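Local coordinates for protein ornithine aminotransferase (Plasmodium falciparum, PDB 3LG0) that catalyses the pyridoxal-phosphate-dependent transfer of the delta-amino group of ornithine to 2-oxoglutarate, giving glutamate semialdehyde and glutamate, at residues A[262-267]-A[305-310]; A[269-274]-A[297-302]; A[337-342]-A[405-410]; A[352-357]-A[381-386]. All blocks are in the same frame, centred on the assembly; numbering follows the deposited sequence.

Interaction 1: A[262-267]-A[305-310]; sequences KALSGG and EALKVL
A306 sets its methyl group against the backbone of the short 3-10 turn 263-265. CB lies 3.3 Å from O of L264 and 3.7 Å from C of S265, with N of G266 close behind at 3.8 Å, so one small side chain on helix 297-312 packs against successive peptide groups of the loop. The backbones can therefore come near, with CA of S265 and CA of A306 5.4 Å apart. L264 starts out directed away from the helix, but its CD2 branch returns to meet CD1 of L307 at 4.2 Å, a loose apolar touch beside the A306 contact. The turn follows K262, which by similarity is the lysine that carries pyridoxal phosphate in this class-III, fold-type I aminotransferase; no cofactor is attached here. No hydrogen bond runs directly between the two segments. Q60 joins them instead, its NE2 bonding O of A263 in the turn and O of A306 in the helix. A306 also touches I67 of helix 65-77, while L307 reaches Y96, L97 and L100 of helix 88-101. G266 N closes the turn on O of A263 at 2.9 Å.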
loop_
_atom_site.group_PDB
_atom_site.type_symbol
_atom_site.label_atom_id
_atom_site.label_comp_id
_atom_site.label_asym_id
_atom_site.label_seq_id
_atom_site.Cartn_x
_atom_site.Cartn_y
_atom_site.Cartn_z
ATOM N N LYS A 262 -6.288 -1.372 -8.894
ATOM C CA LYS A 262 -7.644 -1.833 -8.562
ATOM C C LYS A 262 -7.969 -3.243 -9.036
ATOM O O LYS A 262 -7.728 -4.205 -8.316
ATOM C CB LYS A 262 -8.712 -0.859 -9.081
ATOM C CG LYS A 262 -8.551 0.576 -8.597
ATOM C CD LYS A 262 -8.482 0.652 -7.082
ATOM C CE LYS A 262 -8.575 2.097 -6.577
ATOM N NZ LYS A 262 -8.423 2.184 -5.077
ATOM N N ALA A 263 -8.536 -3.363 -10.236
ATOM C CA ALA A 263 -8.922 -4.675 -10.756
ATOM C C ALA A 263 -7.745 -5.630 -11.025
ATOM O O ALA A 263 -7.951 -6.832 -11.189
ATOM C CB ALA A 263 -9.822 -4.538 -11.988
ATOM N N LEU A 264 -6.517 -5.110 -11.026
ATOM C CA LEU A 264 -5.327 -5.972 -11.168
ATOM C C LEU A 264 -5.373 -7.190 -10.263
ATOM O O LEU A 264 -4.714 -8.189 -10.535
ATOM C CB LEU A 264 -4.046 -5.216 -10.853
ATOM C CG LEU A 264 -3.320 -4.463 -11.967
ATOM C CD1 LEU A 264 -2.078 -3.810 -11.402
ATOM C CD2 LEU A 264 -2.961 -5.398 -13.126
ATOM N N SER A 265 -6.139 -7.101 -9.177
ATOM C CA SER A 265 -6.149 -8.155 -8.179
ATOM C C SER A 265 -7.532 -8.751 -7.968
ATOM O O SER A 265 -7.718 -9.609 -7.109
ATOM C CB SER A 265 -5.675 -7.599 -6.840
ATOM O OG SER A 265 -6.701 -6.835 -6.232
ATOM N N GLY A 266 -8.510 -8.282 -8.724
ATOM C CA GLY A 266 -9.882 -8.651 -8.425
ATOM C C GLY A 266 -10.221 -8.453 -6.960
ATOM O O GLY A 266 -11.002 -9.223 -6.386
ATOM N N GLY A 267 -9.615 -7.435 -6.344
ATOM C CA GLY A 267 -9.944 -7.058 -4.977
ATOM C C GLY A 267 -9.347 -7.935 -3.900
ATOM O O GLY A 267 -9.581 -7.690 -2.732
ATOM N N GLU A 305 -3.688 -14.239 -12.476
ATOM C CA GLU A 305 -4.962 -14.933 -12.500
ATOM C C GLU A 305 -6.143 -13.973 -12.638
ATOM O O GLU A 305 -7.113 -14.275 -13.328
ATOM C CB GLU A 305 -5.148 -15.828 -11.275
ATOM C CG GLU A 305 -6.452 -16.615 -11.317
ATOM C CD GLU A 305 -6.525 -17.546 -12.526
ATOM O OE1 GLU A 305 -5.458 -18.003 -12.979
ATOM O OE2 GLU A 305 -7.639 -17.816 -13.027
ATOM N N ALA A 306 -6.059 -12.817 -11.994
ATOM C CA ALA A 306 -7.141 -11.845 -12.063
ATOM C C ALA A 306 -7.360 -11.349 -13.487
ATOM O O ALA A 306 -8.492 -11.122 -13.899
ATOM C CB ALA A 306 -6.871 -10.674 -11.104
ATOM N N LEU A 307 -6.279 -11.168 -14.240
ATOM C CA LEU A 307 -6.399 -10.689 -15.611
ATOM C C LEU A 307 -6.839 -11.837 -16.530
ATOM O O LEU A 307 -7.603 -11.634 -17.475
ATOM C CB LEU A 307 -5.090 -10.040 -16.098
ATOM C CG LEU A 307 -4.711 -8.673 -15.502
ATOM C CD1 LEU A 307 -3.827 -7.883 -16.446
ATOM C CD2 LEU A 307 -5.956 -7.870 -15.200
ATOM N N LYS A 308 -6.359 -13.046 -16.249
ATOM C CA LYS A 308 -6.829 -14.213 -16.977
ATOM C C LYS A 308 -8.344 -14.363 -16.851
ATOM O O LYS A 308 -9.030 -14.631 -17.832
ATOM C CB LYS A 308 -6.142 -15.491 -16.486
ATOM C CG LYS A 308 -4.774 -15.762 -17.101
ATOM C CD LYS A 308 -4.240 -17.075 -16.581
ATOM C CE LYS A 308 -2.715 -17.176 -16.683
ATOM N NZ LYS A 308 -2.197 -16.995 -18.071
ATOM N N VAL A 309 -8.862 -14.205 -15.637
ATOM C CA VAL A 309 -10.302 -14.271 -15.419
ATOM C C VAL A 309 -11.030 -13.184 -16.215
ATOM O O VAL A 309 -12.028 -13.445 -16.877
ATOM C CB VAL A 309 -10.646 -14.178 -13.913
ATOM C CG1 VAL A 309 -12.092 -13.788 -13.704
ATOM C CG2 VAL A 309 -10.341 -15.494 -13.228
ATOM N N LEU A 310 -10.527 -11.963 -16.159
ATOM C CA LEU A 310 -11.162 -10.874 -16.875
ATOM C C LEU A 310 -11.281 -11.192 -18.367
ATOM O O LEU A 310 -12.293 -10.881 -19.017
ATOM C CB LEU A 310 -10.355 -9.598 -16.685
ATOM C CG LEU A 310 -11.040 -8.311 -17.119
ATOM C CD1 LEU A 310 -11.873 -7.789 -15.962
ATOM C CD2 LEU A 310 -9.997 -7.279 -17.538
#

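Interaction 2: A[269-274]-A[297-302]; sequences YPISAI and PLAAAI
The Y269 side chain lies along the first turns of helix 297-312, touching L298, A299 and I302 in succession. Its CG stands anti to the backbone N (chi1 -156°), which directs the ring at the helix. CE2 meets CB of A299 at 3.7 Å, and CA of the same alanine sits above one ring face, offset toward the rim. Across the ring, CE1 approaches CD2 of L298 at 3.9 Å, obliquely to the ring. At the root of the side chain, CD1 of I302 comes 3.8 Å from CB of Y269, the two side chains crossing at about a right angle. I271, also directed at the helix, has an extended outer chain (chi2 177°) that carries its CD1 to O of A299 at 3.4 Å and to CB of A299 at 3.9 Å, so A299 is shared between tyrosine and isoleucine. The same I271 methyl group reaches CG2 of I302 at 4.2 Å. The contact is buried and made by packing, with no hydrogen bond between the segments. Y269 also meets Y269 of the second subunit, their planes at about 50°, and L298 packs on H268 of that subunit. This places the helix start and the approach to strand 272-276 at the dimer interface of a fold-type I aminotransferase, in its large, seven-stranded-sheet domain.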
loop_
_atom_site.group_PDB
_atom_site.type_symbol
_atom_site.label_atom_id
_atom_site.label_comp_id
_atom_site.label_asym_id
_atom_site.label_seq_id
_atom_site.Cartn_x
_atom_site.Cartn_y
_atom_site.Cartn_z
ATOM N N TYR A 269 -6.117 -8.288 -3.142
ATOM C CA TYR A 269 -4.800 -7.835 -2.693
ATOM C C TYR A 269 -4.522 -6.444 -3.260
ATOM O O TYR A 269 -4.954 -6.140 -4.362
ATOM C CB TYR A 269 -3.736 -8.812 -3.203
ATOM C CG TYR A 269 -2.462 -8.840 -2.394
ATOM C CD1 TYR A 269 -2.284 -9.782 -1.384
ATOM C CD2 TYR A 269 -1.448 -7.919 -2.625
ATOM C CE1 TYR A 269 -1.132 -9.815 -0.639
ATOM C CE2 TYR A 269 -0.284 -7.948 -1.882
ATOM C CZ TYR A 269 -0.136 -8.895 -0.885
ATOM O OH TYR A 269 1.012 -8.931 -0.142
ATOM N N PRO A 270 -3.806 -5.584 -2.515
ATOM C CA PRO A 270 -3.451 -4.275 -3.101
ATOM C C PRO A 270 -2.327 -4.385 -4.155
ATOM O O PRO A 270 -1.159 -4.724 -3.865
ATOM C CB PRO A 270 -2.976 -3.457 -1.886
ATOM C CG PRO A 270 -3.412 -4.231 -0.682
ATOM C CD PRO A 270 -3.394 -5.676 -1.110
ATOM N N ILE A 271 -2.680 -4.124 -5.404
ATOM C CA ILE A 271 -1.691 -4.202 -6.478
ATOM C C ILE A 271 -1.842 -3.036 -7.453
ATOM O O ILE A 271 -2.943 -2.660 -7.821
ATOM C CB ILE A 271 -1.825 -5.511 -7.294
ATOM C CG1 ILE A 271 -1.993 -6.738 -6.383
ATOM C CG2 ILE A 271 -0.632 -5.689 -8.232
ATOM C CD1 ILE A 271 -2.199 -8.017 -7.167
ATOM N N SER A 272 -0.723 -2.485 -7.891
ATOM C CA SER A 272 -0.745 -1.466 -8.920
ATOM C C SER A 272 0.498 -1.675 -9.781
ATOM O O SER A 272 1.392 -2.453 -9.417
ATOM C CB SER A 272 -0.757 -0.070 -8.283
ATOM O OG SER A 272 0.492 0.195 -7.692
ATOM N N ALA A 273 0.561 -0.985 -10.909
ATOM C CA ALA A 273 1.668 -1.168 -11.851
ATOM C C ALA A 273 1.873 0.040 -12.761
ATOM O O ALA A 273 0.929 0.756 -13.097
ATOM C CB ALA A 273 1.440 -2.444 -12.722
ATOM N N ILE A 274 3.119 0.226 -13.177
ATOM C CA ILE A 274 3.440 1.153 -14.221
ATOM C C ILE A 274 4.023 0.372 -15.407
ATOM O O ILE A 274 4.911 -0.466 -15.241
ATOM C CB ILE A 274 4.429 2.216 -13.732
ATOM C CG1 ILE A 274 3.754 3.144 -12.729
ATOM C CG2 ILE A 274 4.939 3.043 -14.885
ATOM C CD1 ILE A 274 4.748 4.027 -11.968
ATOM N N PRO A 297 5.636 -12.178 -4.227
ATOM C CA PRO A 297 5.196 -13.377 -4.956
ATOM C C PRO A 297 3.683 -13.613 -4.914
ATOM O O PRO A 297 3.132 -14.075 -5.898
ATOM C CB PRO A 297 5.912 -14.520 -4.246
ATOM C CG PRO A 297 6.897 -13.912 -3.338
ATOM C CD PRO A 297 6.621 -12.474 -3.175
ATOM N N LEU A 298 3.035 -13.327 -3.790
ATOM C CA LEU A 298 1.602 -13.545 -3.675
ATOM C C LEU A 298 0.809 -12.603 -4.587
ATOM O O LEU A 298 -0.081 -13.040 -5.329
ATOM C CB LEU A 298 1.160 -13.426 -2.224
ATOM C CG LEU A 298 -0.307 -13.722 -1.911
ATOM C CD1 LEU A 298 -0.749 -15.082 -2.466
ATOM C CD2 LEU A 298 -0.500 -13.666 -0.404
ATOM N N ALA A 299 1.148 -11.320 -4.555
ATOM C CA ALA A 299 0.531 -10.360 -5.464
ATOM C C ALA A 299 0.759 -10.747 -6.931
ATOM O O ALA A 299 -0.131 -10.614 -7.773
ATOM C CB ALA A 299 1.062 -8.955 -5.197
ATOM N N ALA A 300 1.962 -11.200 -7.242
ATOM C CA ALA A 300 2.316 -11.526 -8.617
ATOM C C ALA A 300 1.415 -12.636 -9.162
ATOM O O ALA A 300 0.918 -12.542 -10.280
ATOM C CB ALA A 300 3.797 -11.926 -8.696
ATOM N N ALA A 301 1.187 -13.675 -8.361
ATOM C CA ALA A 301 0.324 -14.787 -8.772
ATOM C C ALA A 301 -1.131 -14.373 -8.888
ATOM O O ALA A 301 -1.817 -14.778 -9.831
ATOM C CB ALA A 301 0.459 -15.974 -7.812
ATOM N N ILE A 302 -1.604 -13.578 -7.924
ATOM C CA ILE A 302 -2.987 -13.094 -7.918
ATOM C C ILE A 302 -3.250 -12.235 -9.144
ATOM O O ILE A 302 -4.280 -12.369 -9.802
ATOM C CB ILE A 302 -3.305 -12.271 -6.651
ATOM C CG1 ILE A 302 -3.381 -13.187 -5.439
ATOM C CG2 ILE A 302 -4.609 -11.487 -6.824
ATOM C CD1 ILE A 302 -3.226 -12.473 -4.131
#

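Interaction 3: A[337-342]-A[405-410]; sequences SKVVRE and KTVKFF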
loop_
_atom_site.group_PDB
_atom_site.type_symbol
_atom_site.label_atom_id
_atom_site.label_comp_id
_atom_site.label_asym_id
_atom_site.label_seq_id
_atom_site.Cartn_x
_atom_site.Cartn_y
_atom_site.Cartn_z
ATOM N N SER A 337 -37.020 14.039 -15.418
ATOM C CA SER A 337 -36.718 14.251 -14.008
ATOM C C SER A 337 -36.224 15.665 -13.741
ATOM O O SER A 337 -35.373 16.186 -14.461
ATOM C CB SER A 337 -35.663 13.244 -13.538
ATOM O OG SER A 337 -35.017 13.695 -12.356
ATOM N N LYS A 338 -36.741 16.279 -12.687
ATOM C CA LYS A 338 -36.318 17.621 -12.318
ATOM C C LYS A 338 -34.969 17.620 -11.579
ATOM O O LYS A 338 -34.158 18.535 -11.751
ATOM C CB LYS A 338 -37.395 18.289 -11.462
ATOM C CG LYS A 338 -37.514 19.790 -11.671
ATOM C CD LYS A 338 -38.791 20.344 -11.044
ATOM C CE LYS A 338 -39.995 19.480 -11.376
ATOM N NZ LYS A 338 -40.259 19.410 -12.839
ATOM N N VAL A 339 -34.726 16.599 -10.760
ATOM C CA VAL A 339 -33.519 16.563 -9.925
ATOM C C VAL A 339 -32.267 16.098 -10.674
ATOM O O VAL A 339 -31.156 16.467 -10.307
ATOM C CB VAL A 339 -33.701 15.683 -8.658
ATOM C CG1 VAL A 339 -34.818 16.216 -7.791
ATOM C CG2 VAL A 339 -33.956 14.234 -9.032
ATOM N N VAL A 340 -32.448 15.284 -11.715
ATOM C CA VAL A 340 -31.341 14.844 -12.562
ATOM C C VAL A 340 -30.810 15.966 -13.468
ATOM O O VAL A 340 -31.574 16.601 -14.195
ATOM C CB VAL A 340 -31.746 13.662 -13.452
ATOM C CG1 VAL A 340 -30.614 13.306 -14.397
ATOM C CG2 VAL A 340 -32.158 12.456 -12.600
ATOM N N ARG A 341 -29.500 16.205 -13.419
ATOM C CA ARG A 341 -28.853 17.171 -14.299
ATOM C C ARG A 341 -28.326 16.503 -15.557
ATOM O O ARG A 341 -28.481 17.029 -16.648
ATOM C CB ARG A 341 -27.697 17.857 -13.595
ATOM C CG ARG A 341 -26.734 18.538 -14.549
ATOM C CD ARG A 341 -26.944 20.038 -14.598
ATOM N NE ARG A 341 -26.755 20.650 -13.285
ATOM C CZ ARG A 341 -27.329 21.787 -12.908
ATOM N NH1 ARG A 341 -28.131 22.428 -13.749
ATOM N NH2 ARG A 341 -27.109 22.279 -11.693
ATOM N N GLU A 342 -27.699 15.341 -15.403
ATOM C CA GLU A 342 -27.113 14.627 -16.535
ATOM C C GLU A 342 -26.735 13.183 -16.200
ATOM O O GLU A 342 -26.266 12.895 -15.103
ATOM C CB GLU A 342 -25.865 15.360 -17.049
ATOM C CG GLU A 342 -25.250 14.705 -18.294
ATOM C CD GLU A 342 -24.022 15.446 -18.846
ATOM O OE1 GLU A 342 -23.344 16.181 -18.083
ATOM O OE2 GLU A 342 -23.729 15.282 -20.057
ATOM N N LYS A 405 -37.009 4.314 -9.852
ATOM C CA LYS A 405 -37.873 4.395 -8.671
ATOM C C LYS A 405 -37.302 5.327 -7.598
ATOM O O LYS A 405 -38.056 6.034 -6.924
ATOM C CB LYS A 405 -38.088 2.987 -8.099
ATOM C CG LYS A 405 -38.864 2.931 -6.792
ATOM C CD LYS A 405 -38.908 1.495 -6.267
ATOM C CE LYS A 405 -39.564 1.422 -4.901
ATOM N NZ LYS A 405 -39.362 0.075 -4.307
ATOM N N THR A 406 -35.974 5.334 -7.448
ATOM C CA THR A 406 -35.319 6.137 -6.406
ATOM C C THR A 406 -35.304 7.612 -6.788
ATOM O O THR A 406 -35.577 8.478 -5.957
ATOM C CB THR A 406 -33.866 5.665 -6.100
ATOM O OG1 THR A 406 -33.871 4.295 -5.685
ATOM C CG2 THR A 406 -33.221 6.515 -4.985
ATOM N N VAL A 407 -34.986 7.894 -8.047
ATOM C CA VAL A 407 -35.055 9.262 -8.543
ATOM C C VAL A 407 -36.496 9.763 -8.480
ATOM O O VAL A 407 -36.748 10.889 -8.060
ATOM C CB VAL A 407 -34.542 9.376 -9.985
ATOM C CG1 VAL A 407 -34.706 10.805 -10.484
ATOM C CG2 VAL A 407 -33.077 8.951 -10.064
ATOM N N LYS A 408 -37.431 8.913 -8.893
ATOM C CA LYS A 408 -38.854 9.246 -8.885
ATOM C C LYS A 408 -39.271 9.809 -7.529
ATOM O O LYS A 408 -39.930 10.842 -7.453
ATOM C CB LYS A 408 -39.681 8.004 -9.212
ATOM C CG LYS A 408 -41.113 8.287 -9.649
ATOM C CD LYS A 408 -41.922 7.002 -9.664
ATOM C CE LYS A 408 -43.360 7.240 -10.144
ATOM N NZ LYS A 408 -44.149 8.169 -9.273
ATOM N N PHE A 409 -38.858 9.126 -6.467
ATOM C CA PHE A 409 -39.134 9.553 -5.096
ATOM C C PHE A 409 -38.739 11.002 -4.824
ATOM O O PHE A 409 -39.538 11.770 -4.289
ATOM C CB PHE A 409 -38.449 8.611 -4.094
ATOM C CG PHE A 409 -38.571 9.048 -2.658
ATOM C CD1 PHE A 409 -39.743 8.827 -1.949
ATOM C CD2 PHE A 409 -37.514 9.674 -2.021
ATOM C CE1 PHE A 409 -39.860 9.225 -0.635
ATOM C CE2 PHE A 409 -37.620 10.086 -0.703
ATOM C CZ PHE A 409 -38.796 9.858 -0.003
ATOM N N PHE A 410 -37.518 11.385 -5.182
ATOM C CA PHE A 410 -37.102 12.774 -4.989
ATOM C C PHE A 410 -37.809 13.773 -5.911
ATOM O O PHE A 410 -37.978 14.937 -5.553
ATOM C CB PHE A 410 -35.580 12.919 -5.074
ATOM C CG PHE A 410 -34.876 12.320 -3.902
ATOM C CD1 PHE A 410 -34.695 13.054 -2.745
ATOM C CD2 PHE A 410 -34.464 10.998 -3.930
ATOM C CE1 PHE A 410 -34.086 12.486 -1.650
ATOM C CE2 PHE A 410 -33.858 10.431 -2.847
ATOM C CZ PHE A 410 -33.664 11.174 -1.702
#
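V407 turns CG1 anti to its backbone N (chi1 177°), and this methyl group is the point on which S337, V339 and V340 converge. V340 sends CG2 to it at 3.7 Å, its side chain lying nearly square across that of V407. V339, with chi1 -60°, holds CG2 between its own backbone N and carbonyl carbon and brings it to V407 CG1 at 3.8 Å; here the two side chains run alongside with opposite headings. The other V339 branch, CG1, faces the helix further along, 4.3 Å from CB of F410, whose ring then leads away from the strand segment. S337 adds a polar atom to this apolar patch: its OG lies 3.5 Å from CG1 of V407. That hydroxyl oxygen is well occupied, accepting from N of V340 at 3.1 Å with an N-H...O angle of 162°, an ST motif, and also hydrogen-bonding to OD2 of D411. The other oxygen of D411, OD1, takes N of V339, so a helix carboxylate grips the residues leading into the strand. Helix 393-412 thus packs on the entrance to strand 340-346, an outermost strand of its sheet within the chain. V339 and V340 also rest on F354 of strand 349-354, while F410 turns to D363 and I364 of helix 361-370.

Interaction 4: A[352-357]-A[381-386]; sequences IEFKND and KTVRLT
Antiparallel pairing of strands 349-354 and 382-385, inside the mixed sheet of the smaller domain, joins I352 to V383 and E353 to T382. I352 and V383 form the hydrogen-bonded pair, V383 N meeting O of I352 at 2.9 Å in a nearly straight bond (174°) and I352 N returning to O of V383. Past the non-hydrogen-bonded pair E353 and T382, F354 N bonds O of K381 at 2.8 Å. Apolar contacts gather on the face of I352 and V383: CG1 of I352 meets CD1 of L385 at 3.6 Å, and CE2 of F354 touches CG2 of V383 at 3.7 Å. Helix 361-370 lies over this side, through I364 against F354 and C365 and F368 against V383. On the face of E353 and T382, T382 OG1 comes 3.7 Å from CB of E353. The K381 chain runs beside that of E353 without a salt bridge, E353 OE1 being paired instead with R344. CG of K381 also lies 4.0 Å from CG of N356, those side chains heading the same way. The F354 ring has CG2 of I352 above one face, 3.6 Å from the plane, and O of K381 at its edge, in plane.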
loop_
_atom_site.group_PDB
_atom_site.type_symbol
_atom_site.label_atom_id
_atom_site.label_comp_id
_atom_site.label_asym_id
_atom_site.label_seq_id
_atom_site.Cartn_x
_atom_site.Cartn_y
_atom_site.Cartn_z
ATOM N N ILE A 352 -24.659 9.526 -12.389
ATOM C CA ILE A 352 -25.741 10.469 -12.585
ATOM C C ILE A 352 -25.356 11.697 -11.807
ATOM O O ILE A 352 -25.066 11.604 -10.623
ATOM C CB ILE A 352 -27.098 9.941 -12.070
ATOM C CG1 ILE A 352 -27.509 8.673 -12.813
ATOM C CG2 ILE A 352 -28.172 11.000 -12.247
ATOM C CD1 ILE A 352 -28.812 8.071 -12.303
ATOM N N GLU A 353 -25.320 12.845 -12.466
ATOM C CA GLU A 353 -25.122 14.098 -11.749
ATOM C C GLU A 353 -26.486 14.701 -11.421
ATOM O O GLU A 353 -27.348 14.724 -12.270
ATOM C CB GLU A 353 -24.299 15.082 -12.570
ATOM C CG GLU A 353 -24.258 16.459 -11.950
ATOM C CD GLU A 353 -23.252 17.385 -12.600
ATOM O OE1 GLU A 353 -22.496 16.935 -13.490
ATOM O OE2 GLU A 353 -23.204 18.570 -12.202
ATOM N N PHE A 354 -26.669 15.163 -10.183
ATOM C CA PHE A 354 -27.933 15.740 -9.722
ATOM C C PHE A 354 -27.807 17.246 -9.533
ATOM O O PHE A 354 -26.709 17.754 -9.321
ATOM C CB PHE A 354 -28.370 15.092 -8.395
ATOM C CG PHE A 354 -28.766 13.658 -8.534
ATOM C CD1 PHE A 354 -30.070 13.315 -8.876
ATOM C CD2 PHE A 354 -27.826 12.652 -8.364
ATOM C CE1 PHE A 354 -30.426 11.992 -9.030
ATOM C CE2 PHE A 354 -28.170 11.332 -8.522
ATOM C CZ PHE A 354 -29.477 10.993 -8.848
ATOM N N LYS A 355 -28.932 17.950 -9.605
ATOM C CA LYS A 355 -28.975 19.372 -9.263
ATOM C C LYS A 355 -28.908 19.498 -7.738
ATOM O O LYS A 355 -29.931 19.381 -7.047
ATOM C CB LYS A 355 -30.266 20.054 -9.782
ATOM C CG LYS A 355 -30.807 19.559 -11.123
ATOM C CD LYS A 355 -30.282 20.353 -12.288
ATOM C CE LYS A 355 -31.314 21.323 -12.819
ATOM N NZ LYS A 355 -32.408 20.623 -13.556
ATOM N N ASN A 356 -27.713 19.742 -7.204
ATOM C CA ASN A 356 -27.537 19.741 -5.749
ATOM C C ASN A 356 -28.292 20.865 -5.024
ATOM O O ASN A 356 -28.329 20.900 -3.794
ATOM C CB ASN A 356 -26.052 19.759 -5.371
ATOM C CG ASN A 356 -25.332 20.964 -5.923
ATOM O OD1 ASN A 356 -25.606 21.407 -7.038
ATOM N ND2 ASN A 356 -24.401 21.505 -5.147
ATOM N N ASP A 357 -28.884 21.785 -5.780
ATOM C CA ASP A 357 -29.744 22.803 -5.188
ATOM C C ASP A 357 -31.140 22.264 -4.894
ATOM O O ASP A 357 -31.882 22.856 -4.113
ATOM C CB ASP A 357 -29.853 24.009 -6.111
ATOM C CG ASP A 357 -28.643 24.893 -6.035
ATOM O OD1 ASP A 357 -27.941 24.826 -5.007
ATOM O OD2 ASP A 357 -28.392 25.647 -6.998
ATOM N N LYS A 381 -22.622 16.358 -5.901
ATOM C CA LYS A 381 -23.528 16.323 -7.040
ATOM C C LYS A 381 -23.710 14.961 -7.693
ATOM O O LYS A 381 -24.791 14.651 -8.164
ATOM C CB LYS A 381 -23.043 17.306 -8.111
ATOM C CG LYS A 381 -22.531 18.630 -7.584
ATOM C CD LYS A 381 -21.814 19.407 -8.676
ATOM C CE LYS A 381 -21.013 20.561 -8.098
ATOM N NZ LYS A 381 -19.971 21.039 -9.052
ATOM N N THR A 382 -22.647 14.163 -7.744
ATOM C CA THR A 382 -22.617 12.994 -8.613
ATOM C C THR A 382 -22.648 11.664 -7.867
ATOM O O THR A 382 -21.986 11.498 -6.856
ATOM C CB THR A 382 -21.401 13.044 -9.584
ATOM O OG1 THR A 382 -21.487 14.218 -10.402
ATOM C CG2 THR A 382 -21.410 11.849 -10.502
ATOM N N VAL A 383 -23.448 10.730 -8.373
ATOM C CA VAL A 383 -23.537 9.383 -7.823
ATOM C C VAL A 383 -22.874 8.429 -8.811
ATOM O O VAL A 383 -23.126 8.483 -10.012
ATOM C CB VAL A 383 -25.004 8.971 -7.572
ATOM C CG1 VAL A 383 -25.114 7.486 -7.273
ATOM C CG2 VAL A 383 -25.600 9.784 -6.433
ATOM N N ARG A 384 -22.012 7.564 -8.290
ATOM C CA ARG A 384 -21.250 6.605 -9.082
ATOM C C ARG A 384 -22.115 5.383 -9.434
ATOM O O ARG A 384 -22.834 4.838 -8.594
ATOM C CB ARG A 384 -20.010 6.194 -8.274
ATOM C CG ARG A 384 -19.027 5.267 -8.963
ATOM C CD ARG A 384 -18.415 5.904 -10.195
ATOM N NE ARG A 384 -17.600 7.089 -9.909
ATOM C CZ ARG A 384 -16.283 7.063 -9.723
ATOM N NH1 ARG A 384 -15.639 5.913 -9.748
ATOM N NH2 ARG A 384 -15.614 8.180 -9.495
ATOM N N LEU A 385 -22.074 4.952 -10.681
ATOM C CA LEU A 385 -22.798 3.755 -11.064
ATOM C C LEU A 385 -21.816 2.829 -11.766
ATOM O O LEU A 385 -21.621 2.936 -12.977
ATOM C CB LEU A 385 -23.982 4.098 -11.977
ATOM C CG LEU A 385 -25.140 4.852 -11.326
ATOM C CD1 LEU A 385 -26.126 5.349 -12.353
ATOM C CD2 LEU A 385 -25.836 3.985 -10.294
ATOM N N THR A 386 -21.177 1.949 -10.999
ATOM C CA THR A 386 -20.147 1.068 -11.540
ATOM C C THR A 386 -20.219 -0.312 -10.917
ATOM O O THR A 386 -19.547 -0.573 -9.918
ATOM C CB THR A 386 -18.713 1.626 -11.328
ATOM O OG1 THR A 386 -18.520 1.926 -9.945
ATOM C CG2 THR A 386 -18.484 2.895 -12.143
#

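Interactions 1 and 2 are fully buried and share helix 297-312, the approach to strand 272-276 packing on its first turns and the cofactor-lysine loop on later ones; CD1 of I271 touches CB of S265, and both contacts reach the second subunit. Interactions 3 and 4 lie elsewhere, with the centre of interaction 4 about 28 Å from that of interaction 1, and meet no other chain. They share one sheet, where strands 340-346 and 349-354 are neighbours. Interaction 3 is the more peripheral and only partly buried. The chemistry follows position: side-chain packing without direct hydrogen bonds in 1, 2 and 3, and a backbone hydrogen-bond ladder with packing around it in 4.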